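Local coordinates for EreC (Klebsiella pneumoniae, PDB 6XCQ), which probably hydrolyses the macrolactone ring of erythromycin and related antibiotics, in keeping with esterase-mediated macrolide resistance, at residues S81-L86 against K300-A305; K175-L180 against S242-K247; L262-T267 against E275-V280. The protein carries 1 engineered substitution. All blocks are in the same frame, centred on the assembly; numbering follows the deposited sequence. Where two conformers were deposited one is given.

Interaction 1 of 3, residues S81-L86 against K300-A305; sequences SLIRYL and KIILLA
L86 and I302 each turn CB toward the opposing segment, and their branches pass at a slant rather than lying alongside. CD1 of L86 settles 3.9 Å from I302 CG1 and also lies about 4.0 Å from I302 CG2 and I302 CD1. Meanwhile I302 CD1 reaches past it, back toward the helix, to 3.9 Å from L86 CB. The isoleucine manages this because its CG1 stands anti to the carbonyl carbon (chi1 -51°), which sends the longer branch across to the helix. That same CD1 ends 4.2 Å from I83 CG1, a turn earlier. All four touching side chains are buried and apolar, and no hydrogen bond passes between the segments. Helix 73-90 is the connection of a beta-alpha-beta crossover from strand 62-65 to strand 94-97, and strand 301-304 lies between those two parallel strands, so the helix packs over it. Segment 81-86 and strand 301-304 run nearly antiparallel (168°), their axes 10.2 Å apart at closest approach. I83 leaves its backbone obliquely, but its CD1 swings in to touch L304 CD1 at 4.3 Å. On the flanking strands L65 touches both I83 and I302, and I95 both I83 and L304; V135 of helix 126-146 also packs on L304.

Interaction 2 of 3, residues K175-L180 against S242-K247; sequences KVIDHL and SDLFRK
Next to L244, the leucine that I177 packs against, OD2 of D243 is gripped by two cations of its own segment: NH2 of R246 at 3.2 Å and, by a long salt bridge, NZ of K247 at 3.8 Å. The R246 bridge belongs to one of two modelled conformers, so it is probably not permanent; in this conformer NH1 also pairs with D250. D243 holds the N-cap position of helix 244-267, yet its carboxylate makes no capping bond; its OD2 faces the two cations. Its carbonyl O takes the first-turn bond from K247 N, at 3.1 Å. The contact itself is apolar. L244 CD1 rests 3.7 Å from I177 CG2, the two side chains passing at a slant, and V176 CG1 comes to the same methyl at 4.2 Å, crossing the leucine at about a right angle. Here the C-terminal end of helix 164-177 meets the N-terminal end of helix 244-267, at the surface of the helical part of the esterase. I173, a turn back from I177, touches both L244 and K247, and Q169 touches K247, as expected of helices running past each other in opposite directions. I177 carries CG1 between its backbone N and carbonyl carbon (chi1 78°), flanked on both sides by main-chain atoms. That leaves CG2 for the leucine and brings CD1 over the other helix's backbone, 4.1 Å from F245 CA. The F245 ring turns from this contact to A233 and L236 of helix 233-236. Just past I177, D178 is the first residue to leave helical backbone angles; its carboxylate is held in a salt bridge by R228 of helix 212-231.

Interaction 3 of 3, residues L262-T267 against E275-V280; sequences LRIMRT and EGDTSV
Residues 262-267 are the last stretch of helix 244-267, and segment 275-280 contains a type I beta turn, G276 to S279, that leads into helix 279-295: together they make the two ends of a helix-loop-helix connection. I264 and D277 come closest in backbone, with CA atoms 6.8 Å apart. The turn is tied by O of G276, which accepts both from S279 N and from S279 OG, the hydroxyl at 2.8 Å and tilted from the carbonyl plane; S279 OG also bonds V324 N. I264 is the apolar centre, buried between the two segments. Its CD1 lies 3.5 Å from the carbonyl O of D277 and 3.9 Å from V280 CB, while CG2 sits against D277 CB at 4.0 Å. With CG1 anti to the carbonyl carbon (chi1 -68°), CD1 is aimed at the start of the new helix, where V280 in turn packs on Y257 and E260 of the old one. R263 bends at chi3 (70°) to bring its guanidinium round to D277. OD2 sits at the edge of that group, near its plane, while the carboxylate itself is turned almost perpendicular (81°). The salt bridge from NH2 to OD2 is long, 3.6 Å, and the arginine's stronger partner is E260. A water adds a second link by donating to D277 OD2 and to T267 OG1. That hydroxyl donates in its turn to I264 O at 2.6 Å, in the carbonyl plane and on a lone pair.

The three contacts lie at different depths in one chain. Interaction 1 packs a helix on the sheet, its centre about 13 Å from the chain's centre, whereas interaction 2 joins helix ends at the surface, its centre about 28 Å from it; the nearest atoms of the two contacts are about 13 Å apart. Helix 244-267 ties interactions 2 and 3 together, since one uses its beginning and the other its end, leaving the centres of the two contacts about 31 Å apart. From interaction 3 the chain continues through helix 279-295 into strand 301-304 of interaction 1. Those two contacts lie on opposite sides of the chain's centre, about 29 Å between their centres, and do not touch.

Interaction 1 of 3, residues S81-L86 against K300-A305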
ATOM      1  N   SER A  81      14.387  -9.505   0.489  1.00 11.96           N
ATOM      2  CA  SER A  81      15.757  -9.273   0.947  1.00 19.09           C
ATOM      3  C   SER A  81      15.843  -8.044   1.848  1.00 18.17           C
ATOM      4  O   SER A  81      16.519  -8.064   2.880  1.00 17.39           O
ATOM      5  CB  SER A  81      16.695  -9.122  -0.253  1.00 14.55           C
ATOM      6  OG  SER A  81      16.876 -10.380  -0.888  1.00 23.04           O
ATOM      7  N   LEU A  82      15.190  -6.953   1.460  1.00 18.11           N
ATOM      8  CA  LEU A  82      15.300  -5.744   2.258  1.00 17.26           C
ATOM      9  C   LEU A  82      14.499  -5.856   3.554  1.00 15.45           C
ATOM     10  O   LEU A  82      14.842  -5.210   4.544  1.00 14.18           O
ATOM     11  CB  LEU A  82      14.861  -4.544   1.430  1.00 11.83           C
ATOM     12  CG  LEU A  82      15.981  -4.121   0.476  1.00 25.97           C
ATOM     13  CD1 LEU A  82      15.487  -3.192  -0.611  1.00 26.49           C
ATOM     14  CD2 LEU A  82      17.090  -3.464   1.283  1.00 28.07           C
ATOM     15  N   ILE A  83      13.449  -6.674   3.572  1.00 12.55           N
ATOM     16  CA  ILE A  83      12.781  -6.990   4.836  1.00 17.86           C
ATOM     17  C   ILE A  83      13.763  -7.688   5.775  1.00 20.77           C
ATOM     18  O   ILE A  83      13.914  -7.304   6.941  1.00 17.39           O
ATOM     19  CB  ILE A  83      11.518  -7.838   4.577  1.00 16.92           C
ATOM     20  CG1 ILE A  83      10.436  -6.980   3.923  1.00 19.03           C
ATOM     21  CG2 ILE A  83      10.970  -8.436   5.868  1.00 15.38           C
ATOM     22  CD1 ILE A  83       9.312  -7.785   3.260  1.00 14.13           C
ATOM     23  N   ARG A  84      14.499  -8.683   5.260  1.00 20.02           N
ATOM     24  CA  ARG A  84      15.530  -9.342   6.065  1.00 25.19           C
ATOM     25  C   ARG A  84      16.509  -8.332   6.655  1.00 31.53           C
ATOM     26  O   ARG A  84      16.824  -8.378   7.848  1.00 22.66           O
ATOM     27  CB  ARG A  84      16.285 -10.374   5.222  1.00 23.73           C
ATOM     28  CG  ARG A  84      15.632 -11.742   5.175  1.00 28.09           C
ATOM     29  CD  ARG A  84      16.646 -12.801   4.788  1.00 22.94           C
ATOM     30  NE  ARG A  84      17.579 -13.032   5.884  1.00 24.86           N
ATOM     31  CZ  ARG A  84      18.762 -13.617   5.755  1.00 27.63           C
ATOM     32  NH1 ARG A  84      19.176 -14.032   4.560  1.00 20.90           N
ATOM     33  NH2 ARG A  84      19.535 -13.777   6.823  1.00 23.11           N
ATOM     34  N   TYR A  85      16.997  -7.403   5.831  1.00 21.36           N
ATOM     35  CA  TYR A  85      17.948  -6.408   6.319  1.00 21.12           C
ATOM     36  C   TYR A  85      17.337  -5.523   7.403  1.00 22.98           C
ATOM     37  O   TYR A  85      17.964  -5.260   8.437  1.00 24.34           O
ATOM     38  CB  TYR A  85      18.443  -5.562   5.148  1.00 27.57           C
ATOM     39  CG  TYR A  85      19.155  -4.303   5.565  1.00 24.90           C
ATOM     40  CD1 TYR A  85      20.436  -4.351   6.098  1.00 27.14           C
ATOM     41  CD2 TYR A  85      18.554  -3.066   5.406  1.00 29.16           C
ATOM     42  CE1 TYR A  85      21.100  -3.194   6.461  1.00 25.96           C
ATOM     43  CE2 TYR A  85      19.200  -1.909   5.770  1.00 32.49           C
ATOM     44  CZ  TYR A  85      20.475  -1.977   6.295  1.00 33.72           C
ATOM     45  OH  TYR A  85      21.112  -0.811   6.650  1.00 35.27           O
ATOM     46  N   LEU A  86      16.118  -5.032   7.178  1.00 20.43           N
ATOM     47  CA  LEU A  86      15.510  -4.118   8.141  1.00 18.89           C
ATOM     48  C   LEU A  86      15.138  -4.846   9.425  1.00 19.28           C
ATOM     49  O   LEU A  86      15.299  -4.304  10.528  1.00 21.01           O
ATOM     50  CB  LEU A  86      14.281  -3.451   7.527  1.00 18.46           C
ATOM     51  CG  LEU A  86      14.574  -2.479   6.384  1.00 22.21           C
ATOM     52  CD1 LEU A  86      13.287  -2.083   5.641  1.00 15.84           C
ATOM     53  CD2 LEU A  86      15.306  -1.279   6.935  1.00 18.79           C
ATOM     54  N   LYS A 300       8.369  -0.160  14.527  1.00 21.80           N
ATOM     55  CA  LYS A 300       9.165   0.262  13.380  1.00 18.23           C
ATOM     56  C   LYS A 300       8.618  -0.499  12.178  1.00 16.51           C
ATOM     57  O   LYS A 300       8.751  -1.723  12.100  1.00 18.97           O
ATOM     58  CB  LYS A 300      10.649  -0.007  13.617  1.00 21.39           C
ATOM     59  CG  LYS A 300      11.209   0.800  14.800  1.00 26.86           C
ATOM     60  CD  LYS A 300      12.627   0.371  15.168  1.00 33.55           C
ATOM     61  CE  LYS A 300      13.596   0.712  14.077  1.00 30.63           C
ATOM     62  NZ  LYS A 300      15.013   0.589  14.511  1.00 32.62           N
ATOM     63  N   ILE A 301       7.959   0.208  11.271  1.00 15.52           N
ATOM     64  CA  ILE A 301       7.113  -0.418  10.265  1.00 15.97           C
ATOM     65  C   ILE A 301       7.762  -0.301   8.883  1.00 19.93           C
ATOM     66  O   ILE A 301       8.353   0.728   8.537  1.00 12.09           O
ATOM     67  CB  ILE A 301       5.690   0.186  10.284  1.00 14.31           C
ATOM     68  CG1 ILE A 301       4.771  -0.597   9.335  1.00 13.64           C
ATOM     69  CG2 ILE A 301       5.708   1.677   9.996  1.00 15.76           C
ATOM     70  CD1 ILE A 301       3.295  -0.385   9.619  1.00 17.56           C
ATOM     71  N   ILE A 302       7.669  -1.379   8.112  1.00 18.17           N
ATOM     72  CA  ILE A 302       8.100  -1.424   6.717  1.00 17.75           C
ATOM     73  C   ILE A 302       6.840  -1.310   5.870  1.00 17.61           C
ATOM     74  O   ILE A 302       5.938  -2.147   5.992  1.00 23.74           O
ATOM     75  CB  ILE A 302       8.844  -2.734   6.410  1.00 19.61           C
ATOM     76  CG1 ILE A 302       9.967  -2.990   7.425  1.00 20.36           C
ATOM     77  CG2 ILE A 302       9.357  -2.760   4.979  1.00 20.56           C
ATOM     78  CD1 ILE A 302      10.534  -4.442   7.324  1.00 18.79           C
ATOM     79  N   LEU A 303       6.742  -0.281   5.026  1.00 13.66           N
ATOM     80  CA  LEU A 303       5.541  -0.084   4.210  1.00 13.44           C
ATOM     81  C   LEU A 303       5.790  -0.663   2.822  1.00 16.98           C
ATOM     82  O   LEU A 303       6.737  -0.255   2.145  1.00 16.35           O
ATOM     83  CB  LEU A 303       5.169   1.396   4.096  1.00 16.30           C
ATOM     84  CG  LEU A 303       4.961   2.165   5.397  1.00 15.72           C
ATOM     85  CD1 LEU A 303       4.553   3.619   5.070  1.00 12.02           C
ATOM     86  CD2 LEU A 303       3.909   1.447   6.238  1.00 17.13           C
ATOM     87  N   LEU A 304       4.940  -1.599   2.398  1.00 11.62           N
ATOM     88  CA  LEU A 304       5.059  -2.227   1.079  1.00 16.81           C
ATOM     89  C   LEU A 304       4.001  -1.577   0.198  1.00 13.96           C
ATOM     90  O   LEU A 304       2.830  -1.965   0.208  1.00 18.32           O
ATOM     91  CB  LEU A 304       4.871  -3.746   1.179  1.00 15.59           C
ATOM     92  CG  LEU A 304       5.843  -4.557   2.049  1.00 14.98           C
ATOM     93  CD1 LEU A 304       5.633  -6.075   1.839  1.00 14.79           C
ATOM     94  CD2 LEU A 304       7.295  -4.168   1.752  1.00 12.46           C
ATOM     95  N   ALA A 305       4.393  -0.535  -0.527  1.00 12.29           N
ATOM     96  CA  ALA A 305       3.445   0.158  -1.383  1.00 14.25           C
ATOM     97  C   ALA A 305       4.144   0.535  -2.685  1.00 15.76           C
ATOM     98  O   ALA A 305       5.352   0.353  -2.835  1.00 17.03           O
ATOM     99  CB  ALA A 305       2.856   1.383  -0.676  1.00 17.81           C
TER

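Interaction 2 of 3, residues K175-L180 against S242-K247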
ATOM      1  N   LYS A 175     -23.366  -2.585  18.530  1.00 22.31           N
ATOM      2  CA  LYS A 175     -24.367  -3.322  19.298  1.00 20.68           C
ATOM      3  C   LYS A 175     -24.003  -3.369  20.771  1.00 23.22           C
ATOM      4  O   LYS A 175     -24.886  -3.328  21.641  1.00 24.16           O
ATOM      5  CB  LYS A 175     -24.527  -4.750  18.768  1.00 21.52           C
ATOM      6  CG  LYS A 175     -25.599  -5.526  19.541  1.00 37.99           C
ATOM      7  CD  LYS A 175     -25.385  -7.024  19.518  1.00 36.78           C
ATOM      8  CE  LYS A 175     -25.759  -7.665  20.864  1.00 48.50           C
ATOM      9  NZ  LYS A 175     -26.931  -7.021  21.545  1.00 46.31           N
ATOM     10  N   VAL A 176     -22.711  -3.438  21.073  1.00 25.99           N
ATOM     11  CA  VAL A 176     -22.278  -3.506  22.460  1.00 21.84           C
ATOM     12  C   VAL A 176     -22.236  -2.124  23.088  1.00 23.05           C
ATOM     13  O   VAL A 176     -22.775  -1.908  24.179  1.00 23.70           O
ATOM     14  CB  VAL A 176     -20.917  -4.211  22.561  1.00 19.67           C
ATOM     15  CG1 VAL A 176     -20.465  -4.236  23.993  1.00 22.91           C
ATOM     16  CG2 VAL A 176     -21.030  -5.637  22.006  1.00 26.48           C
ATOM     17  N   ILE A 177     -21.610  -1.159  22.416  1.00 15.15           N
ATOM     18  CA  ILE A 177     -21.229   0.068  23.108  1.00 19.43           C
ATOM     19  C   ILE A 177     -22.164   1.242  22.838  1.00 17.66           C
ATOM     20  O   ILE A 177     -22.093   2.242  23.566  1.00 18.49           O
ATOM     21  CB  ILE A 177     -19.781   0.470  22.758  1.00 22.24           C
ATOM     22  CG1 ILE A 177     -19.730   1.118  21.375  1.00 16.25           C
ATOM     23  CG2 ILE A 177     -18.848  -0.741  22.813  1.00 19.76           C
ATOM     24  CD1 ILE A 177     -18.341   1.637  20.978  1.00 14.09           C
ATOM     25  N   ASP A 178     -22.988   1.185  21.790  1.00 20.63           N
ATOM     26  CA  ASP A 178     -23.889   2.301  21.514  1.00 25.02           C
ATOM     27  C   ASP A 178     -25.086   1.802  20.717  1.00 22.74           C
ATOM     28  O   ASP A 178     -25.285   2.175  19.553  1.00 22.31           O
ATOM     29  CB  ASP A 178     -23.141   3.437  20.785  1.00 16.26           C
ATOM     30  CG  ASP A 178     -24.007   4.697  20.575  1.00 27.50           C
ATOM     31  OD1 ASP A 178     -24.917   4.993  21.374  1.00 22.98           O
ATOM     32  OD2 ASP A 178     -23.778   5.416  19.591  1.00 24.36           O
ATOM     33  N   HIS A 179     -25.889   0.941  21.343  1.00 19.94           N
ATOM     34  CA  HIS A 179     -26.985   0.290  20.629  1.00 23.42           C
ATOM     35  C   HIS A 179     -28.007   1.280  20.085  1.00 20.29           C
ATOM     36  O   HIS A 179     -28.708   0.953  19.120  1.00 26.64           O
ATOM     37  CB  HIS A 179     -27.678  -0.732  21.539  1.00 34.00           C
ATOM     38  CG  HIS A 179     -28.570  -1.681  20.801  1.00 40.32           C
ATOM     39  ND1 HIS A 179     -29.845  -1.344  20.399  1.00 45.36           N
ATOM     40  CD2 HIS A 179     -28.366  -2.951  20.375  1.00 51.07           C
ATOM     41  CE1 HIS A 179     -30.390  -2.365  19.762  1.00 43.33           C
ATOM     42  NE2 HIS A 179     -29.514  -3.355  19.737  1.00 36.32           N
ATOM     43  N   LEU A 180     -28.075   2.491  20.649  1.00 19.82           N
ATOM     44  CA  LEU A 180     -29.004   3.514  20.167  1.00 16.96           C
ATOM     45  C   LEU A 180     -28.821   3.818  18.686  1.00 29.24           C
ATOM     46  O   LEU A 180     -29.775   4.235  18.021  1.00 26.32           O
ATOM     47  CB  LEU A 180     -28.826   4.806  20.964  1.00 20.85           C
ATOM     48  CG  LEU A 180     -29.321   4.795  22.413  1.00 28.93           C
ATOM     49  CD1 LEU A 180     -28.823   6.033  23.159  1.00 22.54           C
ATOM     50  CD2 LEU A 180     -30.831   4.689  22.439  1.00 24.29           C
ATOM     51  N   SER A 242     -13.106  -1.887  26.604  1.00 15.98           N
ATOM     52  CA  SER A 242     -11.807  -2.290  26.058  1.00 27.10           C
ATOM     53  C   SER A 242     -11.427  -1.294  24.960  1.00 24.70           C
ATOM     54  O   SER A 242     -11.609  -0.080  25.141  1.00 22.91           O
ATOM     55  CB  SER A 242     -11.912  -3.748  25.620  1.00 24.96           C
ATOM     56  OG  SER A 242     -10.696  -4.227  25.074  1.00 29.80           O
ATOM     57  N   ASP A 243     -10.941  -1.746  23.809  1.00 24.16           N
ATOM     58  CA  ASP A 243     -10.576  -0.863  22.708  1.00 27.57           C
ATOM     59  C   ASP A 243     -11.678  -0.748  21.660  1.00 21.12           C
ATOM     60  O   ASP A 243     -11.395  -0.438  20.496  1.00 18.37           O
ATOM     61  CB  ASP A 243      -9.269  -1.339  22.056  1.00 27.38           C
ATOM     62  CG  ASP A 243      -9.372  -2.756  21.470  1.00 34.79           C
ATOM     63  OD1 ASP A 243     -10.376  -3.471  21.722  1.00 28.64           O
ATOM     64  OD2 ASP A 243      -8.432  -3.158  20.750  1.00 45.06           O
ATOM     65  N   LEU A 244     -12.937  -0.989  22.041  1.00 18.14           N
ATOM     66  CA  LEU A 244     -13.996  -1.023  21.034  1.00 22.71           C
ATOM     67  C   LEU A 244     -14.313   0.366  20.484  1.00 18.41           C
ATOM     68  O   LEU A 244     -14.703   0.486  19.318  1.00 20.55           O
ATOM     69  CB  LEU A 244     -15.261  -1.677  21.599  1.00 22.90           C
ATOM     70  CG  LEU A 244     -15.225  -3.162  21.991  1.00 25.23           C
ATOM     71  CD1 LEU A 244     -16.598  -3.608  22.498  1.00 16.16           C
ATOM     72  CD2 LEU A 244     -14.798  -4.011  20.824  1.00 23.52           C
ATOM     73  N   PHE A 245     -14.164   1.424  21.288  1.00 18.00           N
ATOM     74  CA  PHE A 245     -14.375   2.764  20.748  1.00 18.94           C
ATOM     75  C   PHE A 245     -13.380   3.058  19.625  1.00 15.18           C
ATOM     76  O   PHE A 245     -13.756   3.561  18.560  1.00 17.89           O
ATOM     77  CB  PHE A 245     -14.255   3.838  21.837  1.00 14.46           C
ATOM     78  CG  PHE A 245     -14.141   5.222  21.268  1.00 17.49           C
ATOM     79  CD1 PHE A 245     -15.260   5.863  20.749  1.00 16.31           C
ATOM     80  CD2 PHE A 245     -12.909   5.844  21.158  1.00 21.57           C
ATOM     81  CE1 PHE A 245     -15.147   7.126  20.171  1.00 18.87           C
ATOM     82  CE2 PHE A 245     -12.791   7.104  20.578  1.00 25.21           C
ATOM     83  CZ  PHE A 245     -13.908   7.744  20.092  1.00 16.07           C
ATOM     84  N   ARG A 246     -12.102   2.760  19.864  0.58 20.17           N
ATOM     85  CA  ARG A 246     -11.062   2.994  18.862  0.58 21.49           C
ATOM     86  C   ARG A 246     -11.322   2.192  17.596  0.58 22.73           C
ATOM     87  O   ARG A 246     -11.154   2.702  16.479  0.58 15.47           O
ATOM     88  CB  ARG A 246      -9.695   2.636  19.449  0.58 22.37           C
ATOM     89  CG  ARG A 246      -8.493   3.135  18.653  0.58 27.28           C
ATOM     90  CD  ARG A 246      -7.988   2.101  17.652  0.58 26.20           C
ATOM     91  NE  ARG A 246      -7.661   0.822  18.273  0.58 33.41           N
ATOM     92  CZ  ARG A 246      -7.603  -0.325  17.606  0.58 30.17           C
ATOM     93  NH1 ARG A 246      -7.846  -0.347  16.302  0.58 31.08           N
ATOM     94  NH2 ARG A 246      -7.303  -1.448  18.239  0.58 31.99           N
ATOM     95  N   LYS A 247     -11.713   0.924  17.749  1.00 18.74           N
ATOM     96  CA  LYS A 247     -12.012   0.108  16.574  1.00 17.39           C
ATOM     97  C   LYS A 247     -13.216   0.658  15.825  1.00 22.82           C
ATOM     98  O   LYS A 247     -13.187   0.745  14.594  1.00 17.33           O
ATOM     99  CB  LYS A 247     -12.233  -1.357  16.958  1.00 18.70           C
ATOM    100  CG  LYS A 247     -10.974  -2.034  17.463  1.00 19.49           C
ATOM    101  CD  LYS A 247     -11.202  -3.509  17.765  1.00 35.29           C
ATOM    102  CE  LYS A 247      -9.876  -4.235  17.941  1.00 36.39           C
ATOM    103  NZ  LYS A 247     -10.059  -5.652  18.332  1.00 41.31           N
TER

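Interaction 3 of 3, residues L262-T267 against E275-V280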
ATOM      1  N   LEU A 262     -14.801   5.821  -3.882  1.00 17.41           N
ATOM      2  CA  LEU A 262     -15.710   5.309  -4.909  1.00 21.80           C
ATOM      3  C   LEU A 262     -16.253   6.438  -5.782  1.00 24.91           C
ATOM      4  O   LEU A 262     -16.285   6.330  -7.013  1.00 27.65           O
ATOM      5  CB  LEU A 262     -16.854   4.544  -4.256  1.00 16.60           C
ATOM      6  CG  LEU A 262     -16.512   3.183  -3.664  1.00 16.06           C
ATOM      7  CD1 LEU A 262     -17.648   2.707  -2.749  1.00 20.09           C
ATOM      8  CD2 LEU A 262     -16.231   2.173  -4.780  1.00 26.30           C
ATOM      9  N   ARG A 263     -16.689   7.530  -5.155  1.00 23.84           N
ATOM     10  CA  ARG A 263     -17.147   8.696  -5.905  1.00 16.86           C
ATOM     11  C   ARG A 263     -16.050   9.234  -6.809  1.00 27.08           C
ATOM     12  O   ARG A 263     -16.305   9.570  -7.972  1.00 26.84           O
ATOM     13  CB  ARG A 263     -17.623   9.786  -4.944  1.00 24.82           C
ATOM     14  CG  ARG A 263     -18.188  11.034  -5.634  1.00 25.37           C
ATOM     15  CD  ARG A 263     -18.229  12.255  -4.690  1.00 25.12           C
ATOM     16  NE  ARG A 263     -16.883  12.757  -4.384  1.00 25.63           N
ATOM     17  CZ  ARG A 263     -16.149  13.481  -5.221  1.00 26.27           C
ATOM     18  NH1 ARG A 263     -16.629  13.811  -6.415  1.00 27.00           N
ATOM     19  NH2 ARG A 263     -14.944  13.892  -4.864  1.00 27.60           N
ATOM     20  N   ILE A 264     -14.824   9.323  -6.296  1.00 18.34           N
ATOM     21  CA  ILE A 264     -13.724   9.836  -7.106  1.00 25.88           C
ATOM     22  C   ILE A 264     -13.399   8.869  -8.243  1.00 30.15           C
ATOM     23  O   ILE A 264     -13.251   9.280  -9.395  1.00 26.08           O
ATOM     24  CB  ILE A 264     -12.493  10.108  -6.225  1.00 23.27           C
ATOM     25  CG1 ILE A 264     -12.772  11.275  -5.272  1.00 15.80           C
ATOM     26  CG2 ILE A 264     -11.280  10.427  -7.095  1.00 22.66           C
ATOM     27  CD1 ILE A 264     -11.798  11.313  -4.103  1.00 18.71           C
ATOM     28  N   MET A 265     -13.259   7.573  -7.928  1.00 33.69           N
ATOM     29  CA  MET A 265     -12.951   6.574  -8.952  1.00 30.94           C
ATOM     30  C   MET A 265     -13.933   6.650 -10.110  1.00 38.86           C
ATOM     31  O   MET A 265     -13.558   6.433 -11.269  1.00 46.63           O
ATOM     32  CB  MET A 265     -12.964   5.161  -8.353  1.00 30.37           C
ATOM     33  CG  MET A 265     -11.599   4.586  -7.959  1.00 35.90           C
ATOM     34  SD  MET A 265     -10.606   5.675  -6.903  1.00 83.77           S
ATOM     35  CE  MET A 265      -9.321   6.262  -7.995  1.00 25.24           C
ATOM     36  N   ARG A 266     -15.197   6.967  -9.811  1.00 39.33           N
ATOM     37  CA  ARG A 266     -16.198   7.119 -10.861  1.00 41.46           C
ATOM     38  C   ARG A 266     -15.847   8.267 -11.801  1.00 50.97           C
ATOM     39  O   ARG A 266     -15.866   8.103 -13.025  1.00 55.52           O
ATOM     40  CB  ARG A 266     -17.578   7.322 -10.244  1.00 33.06           C
ATOM     41  CG  ARG A 266     -18.313   6.016 -10.018  1.00 40.01           C
ATOM     42  CD  ARG A 266     -18.430   5.250 -11.317  1.00 43.07           C
ATOM     43  NE  ARG A 266     -19.319   5.925 -12.257  1.00 48.39           N
ATOM     44  CZ  ARG A 266     -19.647   5.443 -13.452  1.00 63.26           C
ATOM     45  NH1 ARG A 266     -19.157   4.280 -13.859  1.00 63.54           N
ATOM     46  NH2 ARG A 266     -20.467   6.128 -14.243  1.00 81.79           N
ATOM     47  N   THR A 267     -15.530   9.443 -11.250  1.00 42.33           N
ATOM     48  CA  THR A 267     -15.105  10.547 -12.109  1.00 47.05           C
ATOM     49  C   THR A 267     -13.796  10.226 -12.825  1.00 53.08           C
ATOM     50  O   THR A 267     -13.603  10.623 -13.979  1.00 59.54           O
ATOM     51  CB  THR A 267     -14.957  11.837 -11.300  1.00 45.55           C
ATOM     52  OG1 THR A 267     -13.938  11.672 -10.305  1.00 41.77           O
ATOM     53  CG2 THR A 267     -16.258  12.194 -10.628  1.00 33.53           C
ATOM     54  N   GLU A 275      -8.537  17.712 -10.735  1.00 26.41           N
ATOM     55  CA  GLU A 275      -7.112  17.600 -10.449  1.00 23.46           C
ATOM     56  C   GLU A 275      -6.866  17.562  -8.945  1.00 24.52           C
ATOM     57  O   GLU A 275      -7.430  18.359  -8.187  1.00 24.94           O
ATOM     58  CB  GLU A 275      -6.349  18.771 -11.063  1.00 27.00           C
ATOM     59  CG  GLU A 275      -4.896  18.800 -10.642  1.00 30.86           C
ATOM     60  CD  GLU A 275      -4.153  19.989 -11.200  1.00 46.40           C
ATOM     61  OE1 GLU A 275      -4.582  21.128 -10.946  1.00 55.36           O
ATOM     62  OE2 GLU A 275      -3.147  19.783 -11.904  1.00 58.56           O
ATOM     63  N   GLY A 276      -6.017  16.629  -8.518  1.00 24.99           N
ATOM     64  CA  GLY A 276      -5.703  16.453  -7.116  1.00 22.77           C
ATOM     65  C   GLY A 276      -6.622  15.522  -6.347  1.00 27.64           C
ATOM     66  O   GLY A 276      -6.265  15.113  -5.235  1.00 21.57           O
ATOM     67  N   ASP A 277      -7.787  15.156  -6.898  1.00 22.46           N
ATOM     68  CA  ASP A 277      -8.733  14.347  -6.129  1.00 21.44           C
ATOM     69  C   ASP A 277      -8.154  12.986  -5.756  1.00 25.72           C
ATOM     70  O   ASP A 277      -8.493  12.442  -4.697  1.00 22.05           O
ATOM     71  CB  ASP A 277     -10.048  14.176  -6.891  1.00 22.05           C
ATOM     72  CG  ASP A 277     -11.128  15.168  -6.440  1.00 37.72           C
ATOM     73  OD1 ASP A 277     -10.857  16.022  -5.555  1.00 29.17           O
ATOM     74  OD2 ASP A 277     -12.261  15.083  -6.967  1.00 28.72           O
ATOM     75  N   THR A 278      -7.248  12.435  -6.574  1.00 21.06           N
ATOM     76  CA  THR A 278      -6.689  11.126  -6.238  1.00 20.40           C
ATOM     77  C   THR A 278      -5.723  11.165  -5.051  1.00 21.91           C
ATOM     78  O   THR A 278      -5.159  10.120  -4.707  1.00 30.19           O
ATOM     79  CB  THR A 278      -6.001  10.501  -7.456  1.00 30.82           C
ATOM     80  OG1 THR A 278      -4.906  11.326  -7.865  1.00 27.48           O
ATOM     81  CG2 THR A 278      -6.988  10.363  -8.618  1.00 31.59           C
ATOM     82  N   SER A 279      -5.529  12.310  -4.395  1.00 20.22           N
ATOM     83  CA  SER A 279      -4.774  12.345  -3.147  1.00 15.02           C
ATOM     84  C   SER A 279      -5.559  11.796  -1.956  1.00 13.52           C
ATOM     85  O   SER A 279      -4.968  11.567  -0.895  1.00 15.10           O
ATOM     86  CB  SER A 279      -4.352  13.782  -2.812  1.00 19.83           C
ATOM     87  OG  SER A 279      -3.911  14.479  -3.960  1.00 17.05           O
ATOM     88  N   VAL A 280      -6.866  11.576  -2.098  1.00 18.50           N
ATOM     89  CA  VAL A 280      -7.691  11.331  -0.916  1.00 15.54           C
ATOM     90  C   VAL A 280      -7.379   9.967  -0.312  1.00 13.88           C
ATOM     91  O   VAL A 280      -7.184   9.840   0.901  1.00 14.22           O
ATOM     92  CB  VAL A 280      -9.182  11.480  -1.266  1.00 17.95           C
ATOM     93  CG1 VAL A 280     -10.038  10.814  -0.213  1.00 20.85           C
ATOM     94  CG2 VAL A 280      -9.547  12.958  -1.381  1.00 13.73           C
TER
HETATM   95  O   HOH W   1     -12.448  13.914  -9.195  1.00 34.80           O